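Local structure of oxalate biosynthetic component 1 (Burkholderia thailandensis, 5IKZ) at residues 29-34 against 240-245; 53-58 against 190-195; 783-788 against 933-938. The protein probably makes oxalate, with acetoacetate, from oxaloacetate and acetyl-CoA, joining a beta-keto acid cleavage barrel to an alpha/beta-hydrolase domain in one chain. One frame throughout, in Å; residues are numbered along the deposited sequence.

How the interactions relate
Interactions 1 and 2 lie in the same lobe, their centres about 14 Å apart, and share a chain path: helix 29-33 directly follows strand 26-28, which pairs with strand 190-192 in the sheet of interaction 2. They touch where L32 CD1 meets H191 ND1 at 3.9 Å. Interaction 1 is buried and apolar, a helix against a loop; interaction 2 is partly buried and built on backbone hydrogen bonds at a sheet edge. Interaction 3 lies across the chain's centre, about 72 Å from interaction 1 and 71 Å from interaction 2, centre to centre. Wholly buried, it joins a loop to a strand-turn-helix elbow through a bridging water, van der Waals packing and a weakly held glycerol.

Interaction 1 of 3, residues 29-34 against 240-245; sequences HALLEL and PGLNTP
The side chains of L31 and L34 rest on P240 in a buried, apolar helix-to-loop contact, where the short helix 29-33 meets the loop between strands 235-237 and 246-248. The closest ends of the two segments are 206 residues apart in sequence, so this contact ties the start of the N-terminal lobe to a loop in the sequence range of the beta-keto acid cleavage family. L31 reaches over the backbone that leaves the proline: its CD2 methyl lies 3.2 Å from P240 O, and CG follows behind it. With CG anti to its own carbonyl carbon (chi1 -83°), the L31 branch extends toward the loop and brings CD2 within 4.3 Å of L242 CG. The proline ring, in turn, lies against the helix backbone, P240 CG being 3.8 Å from L31 O. Just past the helix, L34 holds CG anti to the backbone N (chi1 175°) and passes alongside the ring in the opposite direction; its CD2 lies 4.0 Å from P240 CB. G241 turns the loop with a positive phi of 79°, a conformation that glycine takes easily, and its CA comes close to the L31 methyl. A30 and L34 also touch helix 82-90, while L242 touches I27 of strand 26-28. Farther along the loop, N243 hydrogen-bonds through ND2 to G65 O. No hydrogen bond crosses between 29-34 and 240-245, and P240 itself can offer no N-H; the contact therefore rests on the van der Waals fit of leucine side chains against a proline ring and its carbonyl.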
ATOM      1  N   HIS A  29      39.465  27.628   7.987  1.00 88.89           N
ATOM      2  CA  HIS A  29      40.729  27.587   7.258  1.00 83.54           C
ATOM      3  C   HIS A  29      41.868  27.106   8.148  1.00 72.25           C
ATOM      4  O   HIS A  29      42.785  26.430   7.684  1.00 64.09           O
ATOM      5  CB  HIS A  29      41.058  28.967   6.681  1.00100.97           C
ATOM      6  CG  HIS A  29      42.299  28.994   5.843  1.00129.92           C
ATOM      7  ND1 HIS A  29      42.872  27.855   5.321  1.00140.35           N
ATOM      8  CD2 HIS A  29      43.079  30.025   5.439  1.00134.27           C
ATOM      9  CE1 HIS A  29      43.950  28.183   4.630  1.00140.10           C
ATOM     10  NE2 HIS A  29      44.098  29.493   4.686  1.00141.10           N
ATOM     11  N   ALA A  30      41.793  27.451   9.430  1.00 71.80           N
ATOM     12  CA  ALA A  30      42.812  27.074  10.402  1.00 61.13           C
ATOM     13  C   ALA A  30      42.977  25.559  10.509  1.00 67.77           C
ATOM     14  O   ALA A  30      44.072  25.063  10.766  1.00 72.07           O
ATOM     15  CB  ALA A  30      42.473  27.660  11.762  1.00 62.17           C
ATOM     16  N   LEU A  31      41.883  24.832  10.307  1.00 74.22           N
ATOM     17  CA  LEU A  31      41.889  23.378  10.433  1.00 72.45           C
ATOM     18  C   LEU A  31      42.527  22.710   9.218  1.00 73.92           C
ATOM     19  O   LEU A  31      43.133  21.643   9.333  1.00 76.74           O
ATOM     20  CB  LEU A  31      40.464  22.854  10.636  1.00 72.22           C
ATOM     21  CG  LEU A  31      39.879  22.866  12.053  1.00 71.43           C
ATOM     22  CD1 LEU A  31      39.801  24.268  12.637  1.00 85.46           C
ATOM     23  CD2 LEU A  31      38.500  22.225  12.046  1.00 62.77           C
ATOM     24  N   LEU A  32      42.387  23.340   8.057  1.00 81.84           N
ATOM     25  CA  LEU A  32      42.994  22.830   6.833  1.00 77.05           C
ATOM     26  C   LEU A  32      44.453  23.258   6.735  1.00 78.70           C
ATOM     27  O   LEU A  32      45.323  22.463   6.381  1.00 67.29           O
ATOM     28  CB  LEU A  32      42.220  23.313   5.605  1.00 63.17           C
ATOM     29  CG  LEU A  32      40.840  22.699   5.389  1.00 61.06           C
ATOM     30  CD1 LEU A  32      40.124  23.384   4.234  1.00 73.54           C
ATOM     31  CD2 LEU A  32      40.958  21.205   5.138  1.00 68.31           C
ATOM     32  N   GLU A  33      44.709  24.521   7.067  1.00 81.09           N
ATOM     33  CA  GLU A  33      46.048  25.102   7.002  1.00 81.91           C
ATOM     34  C   GLU A  33      46.996  24.392   7.961  1.00 77.86           C
ATOM     35  O   GLU A  33      48.218  24.480   7.836  1.00 84.65           O
ATOM     36  CB  GLU A  33      45.983  26.599   7.317  1.00 84.96           C
ATOM     37  CG  GLU A  33      47.244  27.382   7.007  1.00100.97           C
ATOM     38  CD  GLU A  33      47.069  28.867   7.255  1.00116.79           C
ATOM     39  OE1 GLU A  33      45.915  29.303   7.452  1.00118.49           O
ATOM     40  OE2 GLU A  33      48.083  29.596   7.259  1.00118.54           O
ATOM     41  N   LEU A  34      46.410  23.680   8.915  1.00 76.39           N
ATOM     42  CA  LEU A  34      47.146  22.934   9.923  1.00 69.97           C
ATOM     43  C   LEU A  34      47.819  21.689   9.339  1.00 66.26           C
ATOM     44  O   LEU A  34      48.777  21.163   9.908  1.00 63.63           O
ATOM     45  CB  LEU A  34      46.192  22.558  11.061  1.00 72.17           C
ATOM     46  CG  LEU A  34      46.639  21.667  12.213  1.00 77.99           C
ATOM     47  CD1 LEU A  34      45.986  22.141  13.497  1.00 80.82           C
ATOM     48  CD2 LEU A  34      46.262  20.223  11.927  1.00 79.39           C
ATOM     49  N   PRO A 240      41.011  17.372  10.503  1.00 57.47           N
ATOM     50  CA  PRO A 240      41.451  17.602  11.884  1.00 66.74           C
ATOM     51  C   PRO A 240      40.444  18.418  12.689  1.00 71.98           C
ATOM     52  O   PRO A 240      39.834  19.338  12.149  1.00 72.35           O
ATOM     53  CB  PRO A 240      42.758  18.383  11.711  1.00 58.99           C
ATOM     54  CG  PRO A 240      43.250  17.998  10.364  1.00 65.52           C
ATOM     55  CD  PRO A 240      42.025  17.794   9.523  1.00 65.58           C
ATOM     56  N   GLY A 241      40.267  18.072  13.960  1.00 59.78           N
ATOM     57  CA  GLY A 241      39.378  18.815  14.835  1.00 60.32           C
ATOM     58  C   GLY A 241      37.906  18.493  14.660  1.00 62.63           C
ATOM     59  O   GLY A 241      37.060  19.039  15.369  1.00 62.34           O
ATOM     60  N   LEU A 242      37.597  17.608  13.716  1.00 62.40           N
ATOM     61  CA  LEU A 242      36.216  17.209  13.458  1.00 52.85           C
ATOM     62  C   LEU A 242      36.024  15.707  13.656  1.00 52.26           C
ATOM     63  O   LEU A 242      36.740  14.903  13.066  1.00 57.39           O
ATOM     64  CB  LEU A 242      35.803  17.610  12.043  1.00 58.48           C
ATOM     65  CG  LEU A 242      35.617  19.106  11.781  1.00 60.08           C
ATOM     66  CD1 LEU A 242      35.495  19.377  10.289  1.00 61.43           C
ATOM     67  CD2 LEU A 242      34.399  19.630  12.522  1.00 52.19           C
ATOM     68  N   ASN A 243      35.049  15.333  14.481  1.00 52.13           N
ATOM     69  CA  ASN A 243      34.824  13.927  14.809  1.00 51.75           C
ATOM     70  C   ASN A 243      33.967  13.200  13.776  1.00 54.53           C
ATOM     71  O   ASN A 243      33.638  12.027  13.945  1.00 74.20           O
ATOM     72  CB  ASN A 243      34.187  13.798  16.196  1.00 56.68           C
ATOM     73  CG  ASN A 243      32.861  14.531  16.310  1.00 55.96           C
ATOM     74  OD1 ASN A 243      32.198  14.820  15.312  1.00 60.59           O
ATOM     75  ND2 ASN A 243      32.467  14.836  17.539  1.00 52.99           N
ATOM     76  N   THR A 244      33.601  13.907  12.715  1.00 49.40           N
ATOM     77  CA  THR A 244      32.855  13.307  11.622  1.00 47.98           C
ATOM     78  C   THR A 244      33.581  13.575  10.310  1.00 56.05           C
ATOM     79  O   THR A 244      33.898  14.722   9.997  1.00 59.63           O
ATOM     80  CB  THR A 244      31.412  13.848  11.555  1.00 58.84           C
ATOM     81  OG1 THR A 244      30.713  13.493  12.753  1.00 59.53           O
ATOM     82  CG2 THR A 244      30.671  13.271  10.358  1.00 45.90           C
ATOM     83  N   PRO A 245      33.863  12.510   9.544  1.00 58.79           N
ATOM     84  CA  PRO A 245      34.560  12.646   8.262  1.00 46.56           C
ATOM     85  C   PRO A 245      33.640  13.155   7.163  1.00 55.45           C
ATOM     86  O   PRO A 245      32.423  12.996   7.254  1.00 52.17           O
ATOM     87  CB  PRO A 245      35.034  11.218   7.953  1.00 46.25           C
ATOM     88  CG  PRO A 245      34.529  10.348   9.079  1.00 62.83           C
ATOM     89  CD  PRO A 245      33.489  11.115   9.817  1.00 56.93           C
TER

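Interaction 2 of 3, residues 53-58 against 190-195; sequences EAVPAG and GHWQPG
Strands 53-55 and 190-192 pair as antiparallel neighbours in a small three-stranded sheet, E53 opposite W192, A54 opposite H191 and V55 opposite G190. Four backbone hydrogen bonds make the ladder. At the E53-W192 pair, E53 N donates to W192 O (3.1 Å) and W192 N answers to E53 O (3.2 Å). At the other hydrogen-bonded pair V55 N reaches G190 O at 2.8 Å and G190 N reaches V55 O at 3.0 Å. The strand directions stand 134° apart, well short of straight antiparallel. E53 O is shared further, since H191 CA approaches it in a C-H...O contact and the W192 ring presents CD1 at its edge.

Aromatic contacts fall on both faces. On the face of A54 and H191, the non-hydrogen-bonded pair, A54 CA sits over the imidazole in a CH-pi contact, 3.8 Å from the ring centroid and toward its rim, and A54 CB lies near NE2. On the face of E53, V55 and W192, the indole CG stands between its own backbone N and carbonyl carbon (chi1 80°), which sets the CD1 and NE1 side toward 53-55 while the six-membered ring points on, away from V55. The V55 and W192 side chains cross at about a right angle, V55 CG1 lying 3.9 Å from W192 CD1. The E53 chain, extended beyond CG, reaches P194 just past strand 190-192, with E53 CD 4.0 Å from P194 CG, and its OE2 makes a salt bridge with K196.

Strand 190-192 is the middle strand, bonded on its other side to strand 26-28, where H191 pairs with I27; F26 touches both V55 and W192, and H191 NE2 makes a weak hydrogen bond to E48 of helix 37-49.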
ATOM      1  N   GLU A  53      32.877  25.046  -1.563  1.00 72.51           N
ATOM      2  CA  GLU A  53      33.319  26.322  -2.111  1.00 60.64           C
ATOM      3  C   GLU A  53      34.096  27.128  -1.077  1.00 65.86           C
ATOM      4  O   GLU A  53      33.694  27.216   0.084  1.00 76.22           O
ATOM      5  CB  GLU A  53      32.122  27.135  -2.613  1.00 60.20           C
ATOM      6  CG  GLU A  53      31.322  26.461  -3.720  1.00 70.05           C
ATOM      7  CD  GLU A  53      30.116  27.277  -4.151  1.00 82.96           C
ATOM      8  OE1 GLU A  53      29.888  28.362  -3.573  1.00 82.68           O
ATOM      9  OE2 GLU A  53      29.394  26.832  -5.069  1.00 82.49           O
ATOM     10  N   ALA A  54      35.212  27.710  -1.503  1.00 72.45           N
ATOM     11  CA  ALA A  54      36.000  28.582  -0.639  1.00 66.49           C
ATOM     12  C   ALA A  54      35.208  29.840  -0.314  1.00 58.07           C
ATOM     13  O   ALA A  54      34.509  30.383  -1.170  1.00 61.81           O
ATOM     14  CB  ALA A  54      37.321  28.935  -1.295  1.00 77.56           C
ATOM     15  N   VAL A  55      35.311  30.300   0.925  1.00 54.89           N
ATOM     16  CA  VAL A  55      34.502  31.422   1.370  1.00 60.65           C
ATOM     17  C   VAL A  55      35.247  32.242   2.428  1.00 71.15           C
ATOM     18  O   VAL A  55      35.920  31.684   3.297  1.00 81.42           O
ATOM     19  CB  VAL A  55      33.129  30.922   1.903  1.00 67.00           C
ATOM     20  CG1 VAL A  55      33.273  30.214   3.246  1.00 72.37           C
ATOM     21  CG2 VAL A  55      32.132  32.057   1.987  1.00 70.86           C
ATOM     22  N   PRO A  56      35.173  33.579   2.323  1.00 72.83           N
ATOM     23  CA  PRO A  56      35.827  34.451   3.307  1.00 68.15           C
ATOM     24  C   PRO A  56      35.099  34.482   4.647  1.00 67.17           C
ATOM     25  O   PRO A  56      34.053  33.853   4.799  1.00 76.57           O
ATOM     26  CB  PRO A  56      35.783  35.828   2.636  1.00 67.64           C
ATOM     27  CG  PRO A  56      34.628  35.753   1.697  1.00 63.85           C
ATOM     28  CD  PRO A  56      34.631  34.343   1.186  1.00 66.13           C
ATOM     29  N   ALA A  57      35.656  35.211   5.607  1.00 70.22           N
ATOM     30  CA  ALA A  57      35.021  35.368   6.908  1.00 78.42           C
ATOM     31  C   ALA A  57      33.766  36.222   6.781  1.00 79.26           C
ATOM     32  O   ALA A  57      33.599  36.952   5.803  1.00 77.48           O
ATOM     33  CB  ALA A  57      35.989  35.984   7.902  1.00 62.65           C
ATOM     34  N   GLY A  58      32.882  36.125   7.768  1.00 74.61           N
ATOM     35  CA  GLY A  58      31.657  36.903   7.764  1.00 71.39           C
ATOM     36  C   GLY A  58      30.410  36.044   7.826  1.00 69.50           C
ATOM     37  O   GLY A  58      29.294  36.563   7.847  1.00 67.46           O
ATOM     38  N   GLY A 190      37.325  29.958   5.238  1.00 92.27           N
ATOM     39  CA  GLY A 190      37.374  28.513   5.120  1.00 86.91           C
ATOM     40  C   GLY A 190      36.518  27.997   3.983  1.00 73.75           C
ATOM     41  O   GLY A 190      36.217  28.724   3.039  1.00 86.47           O
ATOM     42  N   HIS A 191      36.128  26.731   4.078  1.00 66.47           N
ATOM     43  CA  HIS A 191      35.288  26.106   3.064  1.00 57.72           C
ATOM     44  C   HIS A 191      33.946  25.684   3.648  1.00 63.76           C
ATOM     45  O   HIS A 191      33.858  25.324   4.823  1.00 63.79           O
ATOM     46  CB  HIS A 191      35.994  24.894   2.457  1.00 64.84           C
ATOM     47  CG  HIS A 191      36.960  25.237   1.366  1.00 70.46           C
ATOM     48  ND1 HIS A 191      38.268  25.593   1.614  1.00 72.26           N
ATOM     49  CD2 HIS A 191      36.810  25.266   0.020  1.00 74.46           C
ATOM     50  CE1 HIS A 191      38.881  25.833   0.468  1.00 69.90           C
ATOM     51  NE2 HIS A 191      38.018  25.642  -0.514  1.00 74.94           N
ATOM     52  N   TRP A 192      32.902  25.729   2.827  1.00 55.90           N
ATOM     53  CA  TRP A 192      31.584  25.277   3.257  1.00 57.88           C
ATOM     54  C   TRP A 192      30.884  24.480   2.161  1.00 57.99           C
ATOM     55  O   TRP A 192      31.265  24.547   0.992  1.00 52.97           O
ATOM     56  CB  TRP A 192      30.723  26.465   3.683  1.00 59.96           C
ATOM     57  CG  TRP A 192      30.094  27.216   2.547  1.00 59.86           C
ATOM     58  CD1 TRP A 192      30.734  27.794   1.492  1.00 63.71           C
ATOM     59  CD2 TRP A 192      28.698  27.493   2.371  1.00 54.75           C
ATOM     60  NE1 TRP A 192      29.823  28.403   0.662  1.00 56.42           N
ATOM     61  CE2 TRP A 192      28.568  28.235   1.180  1.00 49.27           C
ATOM     62  CE3 TRP A 192      27.547  27.181   3.102  1.00 59.62           C
ATOM     63  CZ2 TRP A 192      27.332  28.669   0.704  1.00 56.39           C
ATOM     64  CZ3 TRP A 192      26.321  27.614   2.627  1.00 57.80           C
ATOM     65  CH2 TRP A 192      26.223  28.350   1.440  1.00 55.21           C
ATOM     66  N   GLN A 193      29.865  23.719   2.554  1.00 55.95           N
ATOM     67  CA  GLN A 193      29.092  22.906   1.620  1.00 57.69           C
ATOM     68  C   GLN A 193      27.686  23.473   1.448  1.00 59.62           C
ATOM     69  O   GLN A 193      26.813  23.246   2.286  1.00 62.47           O
ATOM     70  CB  GLN A 193      29.026  21.454   2.104  1.00 57.06           C
ATOM     71  CG  GLN A 193      28.124  20.541   1.279  1.00 54.39           C
ATOM     72  CD  GLN A 193      28.632  20.320  -0.131  1.00 51.73           C
ATOM     73  OE1 GLN A 193      28.367  21.116  -1.030  1.00 62.28           O
ATOM     74  NE2 GLN A 193      29.365  19.230  -0.334  1.00 50.47           N
ATOM     75  N   PRO A 194      27.465  24.223   0.358  1.00 68.62           N
ATOM     76  CA  PRO A 194      26.155  24.813   0.063  1.00 61.57           C
ATOM     77  C   PRO A 194      25.121  23.757  -0.315  1.00 51.31           C
ATOM     78  O   PRO A 194      23.920  24.009  -0.232  1.00 62.24           O
ATOM     79  CB  PRO A 194      26.446  25.742  -1.118  1.00 58.66           C
ATOM     80  CG  PRO A 194      27.641  25.148  -1.774  1.00 60.46           C
ATOM     81  CD  PRO A 194      28.469  24.569  -0.664  1.00 67.53           C
ATOM     82  N   GLY A 195      25.592  22.585  -0.726  1.00 42.77           N
ATOM     83  CA  GLY A 195      24.709  21.486  -1.065  1.00 41.63           C
ATOM     84  C   GLY A 195      23.948  21.729  -2.351  1.00 60.34           C
ATOM     85  O   GLY A 195      22.790  21.328  -2.484  1.00 60.13           O
TER

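Interaction 3 of 3, residues 783-788 against 933-938; sequences LPSTPT and AHSSGI. With GOL (glycerol), chain C.
S785 OG lies against S935 CB at 3.4 Å, where the loop after strand 780-782 meets what appears to be a nucleophile elbow, the sharp turn of the alpha/beta-hydrolase fold. Strand 929-935 ends at S935, whose backbone (phi 58°, psi -106°) is consistent with the nucleophile position of such an elbow, and helix 937-955 starts at once; the turn from H934 to G937 is type II', closed by G937 N to H934 O. S935 OG is hydrogen-bonded to H1069 NE2, consistent with the serine-histidine pair of such enzymes. By its place after strand 780-782, the opposing loop probably corresponds to the one that in relatives contributes to the oxyanion hole.

The tight part lies at the strand ends. L783 CD1 meets A933 CB at 4.3 Å and also nears G937 O, while P784 O comes to 3.8 Å from G937 CA, a close approach to a residue with no side chain. A water buried beside this packing donates to L783 O and accepts from H934 N at 3.0 Å, linking the two backbones, which share no direct hydrogen bond. M852 and L853 of helix 849-860 touch T786 from outside the contact.

The looser part lies at the other end, where a glycerol, probably from the crystallisation liquor, sits between S785 and H934. H934 CG is anti to its backbone N (chi1 172°), which carries the imidazole out beside S785; its ND1 is hydrogen-bonded to F974 O. Glycerol O3 sits at the edge of that ring, weakly hydrogen-bonded to H934 NE2 at 3.1 Å and to S785 OG at 3.3 Å.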
ATOM      1  N   LEU A 783     -26.564 -13.987  15.232  1.00 75.10           N
ATOM      2  CA  LEU A 783     -26.617 -14.834  14.049  1.00 73.74           C
ATOM      3  C   LEU A 783     -25.335 -15.650  13.924  1.00 73.60           C
ATOM      4  O   LEU A 783     -24.264 -15.194  14.330  1.00 78.67           O
ATOM      5  CB  LEU A 783     -26.842 -13.983  12.797  1.00 73.45           C
ATOM      6  CG  LEU A 783     -28.225 -13.344  12.663  1.00 69.81           C
ATOM      7  CD1 LEU A 783     -28.170 -12.160  11.715  1.00 73.88           C
ATOM      8  CD2 LEU A 783     -29.245 -14.369  12.187  1.00 60.61           C
ATOM      9  N   PRO A 784     -25.438 -16.864  13.364  1.00 74.50           N
ATOM     10  CA  PRO A 784     -24.279 -17.758  13.284  1.00 71.79           C
ATOM     11  C   PRO A 784     -23.237 -17.305  12.270  1.00 75.23           C
ATOM     12  O   PRO A 784     -23.557 -16.584  11.324  1.00 70.25           O
ATOM     13  CB  PRO A 784     -24.901 -19.089  12.858  1.00 72.62           C
ATOM     14  CG  PRO A 784     -26.105 -18.695  12.085  1.00 73.54           C
ATOM     15  CD  PRO A 784     -26.642 -17.473  12.774  1.00 75.05           C
ATOM     16  N   SER A 785     -21.997 -17.730  12.481  1.00 81.04           N
ATOM     17  CA  SER A 785     -20.917 -17.465  11.540  1.00 77.81           C
ATOM     18  C   SER A 785     -20.633 -18.720  10.722  1.00 76.03           C
ATOM     19  O   SER A 785     -21.364 -19.705  10.816  1.00 95.89           O
ATOM     20  CB  SER A 785     -19.658 -17.004  12.278  1.00 75.86           C
ATOM     21  OG  SER A 785     -18.604 -16.730  11.371  1.00 92.52           O
ATOM     22  N   THR A 786     -19.573 -18.684   9.923  1.00 72.90           N
ATOM     23  CA  THR A 786     -19.213 -19.822   9.081  1.00 68.02           C
ATOM     24  C   THR A 786     -18.772 -21.069   9.866  1.00 72.45           C
ATOM     25  O   THR A 786     -19.279 -22.162   9.604  1.00 72.56           O
ATOM     26  CB  THR A 786     -18.096 -19.446   8.084  1.00 61.37           C
ATOM     27  OG1 THR A 786     -18.546 -18.379   7.244  1.00 66.33           O
ATOM     28  CG2 THR A 786     -17.724 -20.639   7.220  1.00 53.24           C
ATOM     29  N   PRO A 787     -17.835 -20.927  10.826  1.00 61.65           N
ATOM     30  CA  PRO A 787     -17.387 -22.166  11.470  1.00 63.66           C
ATOM     31  C   PRO A 787     -18.300 -22.624  12.606  1.00 65.99           C
ATOM     32  O   PRO A 787     -18.052 -23.670  13.206  1.00 66.40           O
ATOM     33  CB  PRO A 787     -16.011 -21.787  12.011  1.00 65.01           C
ATOM     34  CG  PRO A 787     -16.169 -20.355  12.381  1.00 52.55           C
ATOM     35  CD  PRO A 787     -17.112 -19.755  11.361  1.00 60.76           C
ATOM     36  N   THR A 788     -19.338 -21.847  12.895  1.00 63.32           N
ATOM     37  CA  THR A 788     -20.242 -22.162  13.994  1.00 66.64           C
ATOM     38  C   THR A 788     -21.351 -23.115  13.555  1.00 75.61           C
ATOM     39  O   THR A 788     -22.509 -22.716  13.419  1.00 79.98           O
ATOM     40  CB  THR A 788     -20.875 -20.888  14.581  1.00 72.25           C
ATOM     41  OG1 THR A 788     -21.763 -20.304  13.618  1.00 87.69           O
ATOM     42  CG2 THR A 788     -19.796 -19.881  14.951  1.00 60.46           C
ATOM     43  N   ALA A 933     -24.182  -9.607  13.614  1.00 68.10           N
ATOM     44  CA  ALA A 933     -23.745 -10.425  12.492  1.00 54.91           C
ATOM     45  C   ALA A 933     -22.237 -10.339  12.314  1.00 66.04           C
ATOM     46  O   ALA A 933     -21.647  -9.265  12.428  1.00 69.24           O
ATOM     47  CB  ALA A 933     -24.456 -10.001  11.217  1.00 65.32           C
ATOM     48  N   HIS A 934     -21.618 -11.481  12.044  1.00 60.44           N
ATOM     49  CA  HIS A 934     -20.190 -11.532  11.773  1.00 66.35           C
ATOM     50  C   HIS A 934     -19.905 -12.491  10.629  1.00 65.59           C
ATOM     51  O   HIS A 934     -20.524 -13.553  10.539  1.00 57.29           O
ATOM     52  CB  HIS A 934     -19.413 -11.954  13.020  1.00 66.28           C
ATOM     53  CG  HIS A 934     -17.961 -12.215  12.762  1.00 68.77           C
ATOM     54  ND1 HIS A 934     -17.081 -11.223  12.389  1.00 61.99           N
ATOM     55  CD2 HIS A 934     -17.237 -13.358  12.818  1.00 70.94           C
ATOM     56  CE1 HIS A 934     -15.877 -11.742  12.229  1.00 61.58           C
ATOM     57  NE2 HIS A 934     -15.944 -13.036  12.484  1.00 65.40           N
ATOM     58  N   SER A 935     -18.972 -12.106   9.761  1.00 65.78           N
ATOM     59  CA  SER A 935     -18.555 -12.937   8.635  1.00 64.57           C
ATOM     60  C   SER A 935     -19.736 -13.274   7.722  1.00 72.96           C
ATOM     61  O   SER A 935     -20.225 -12.419   6.984  1.00 48.12           O
ATOM     62  CB  SER A 935     -17.884 -14.218   9.139  1.00 48.53           C
ATOM     63  OG  SER A 935     -17.356 -14.982   8.071  1.00 56.94           O
ATOM     64  N   SER A 936     -20.194 -14.521   7.790  1.00 73.36           N
ATOM     65  CA  SER A 936     -21.286 -14.994   6.944  1.00 64.13           C
ATOM     66  C   SER A 936     -22.651 -14.549   7.453  1.00 75.95           C
ATOM     67  O   SER A 936     -23.672 -14.830   6.827  1.00 83.55           O
ATOM     68  CB  SER A 936     -21.258 -16.519   6.846  1.00 63.66           C
ATOM     69  OG  SER A 936     -19.978 -16.980   6.460  1.00 91.09           O
ATOM     70  N   GLY A 937     -22.661 -13.860   8.589  1.00 82.94           N
ATOM     71  CA  GLY A 937     -23.895 -13.458   9.239  1.00 76.39           C
ATOM     72  C   GLY A 937     -24.813 -12.630   8.364  1.00 67.39           C
ATOM     73  O   GLY A 937     -26.017 -12.886   8.303  1.00 68.69           O
ATOM     74  N   ILE A 938     -24.246 -11.642   7.679  1.00 59.53           N
ATOM     75  CA  ILE A 938     -25.036 -10.746   6.845  1.00 57.56           C
ATOM     76  C   ILE A 938     -25.646 -11.499   5.662  1.00 60.71           C
ATOM     77  O   ILE A 938     -26.684 -11.104   5.134  1.00 57.25           O
ATOM     78  CB  ILE A 938     -24.188  -9.553   6.339  1.00 53.82           C
ATOM     79  CG1 ILE A 938     -25.084  -8.475   5.726  1.00 60.91           C
ATOM     80  CG2 ILE A 938     -23.120 -10.015   5.356  1.00 55.42           C
ATOM     81  CD1 ILE A 938     -26.089  -7.898   6.695  1.00 52.10           C
TER
HETATM   82  C1  GOL C1202     -11.856 -15.952  13.049  1.00 86.60           C
HETATM   83  O1  GOL C1202     -11.011 -14.942  12.544  1.00 75.67           O
HETATM   84  C2  GOL C1202     -13.298 -15.452  13.075  1.00 87.58           C
HETATM   85  O2  GOL C1202     -13.655 -15.139  14.406  1.00 80.07           O
HETATM   86  C3  GOL C1202     -14.212 -16.549  12.534  1.00 79.99           C
HETATM   87  O3  GOL C1202     -15.525 -16.056  12.373  1.00 70.38           O
HETATM   88  O   HOH W   1     -23.200 -14.030  12.335  1.00 62.51           O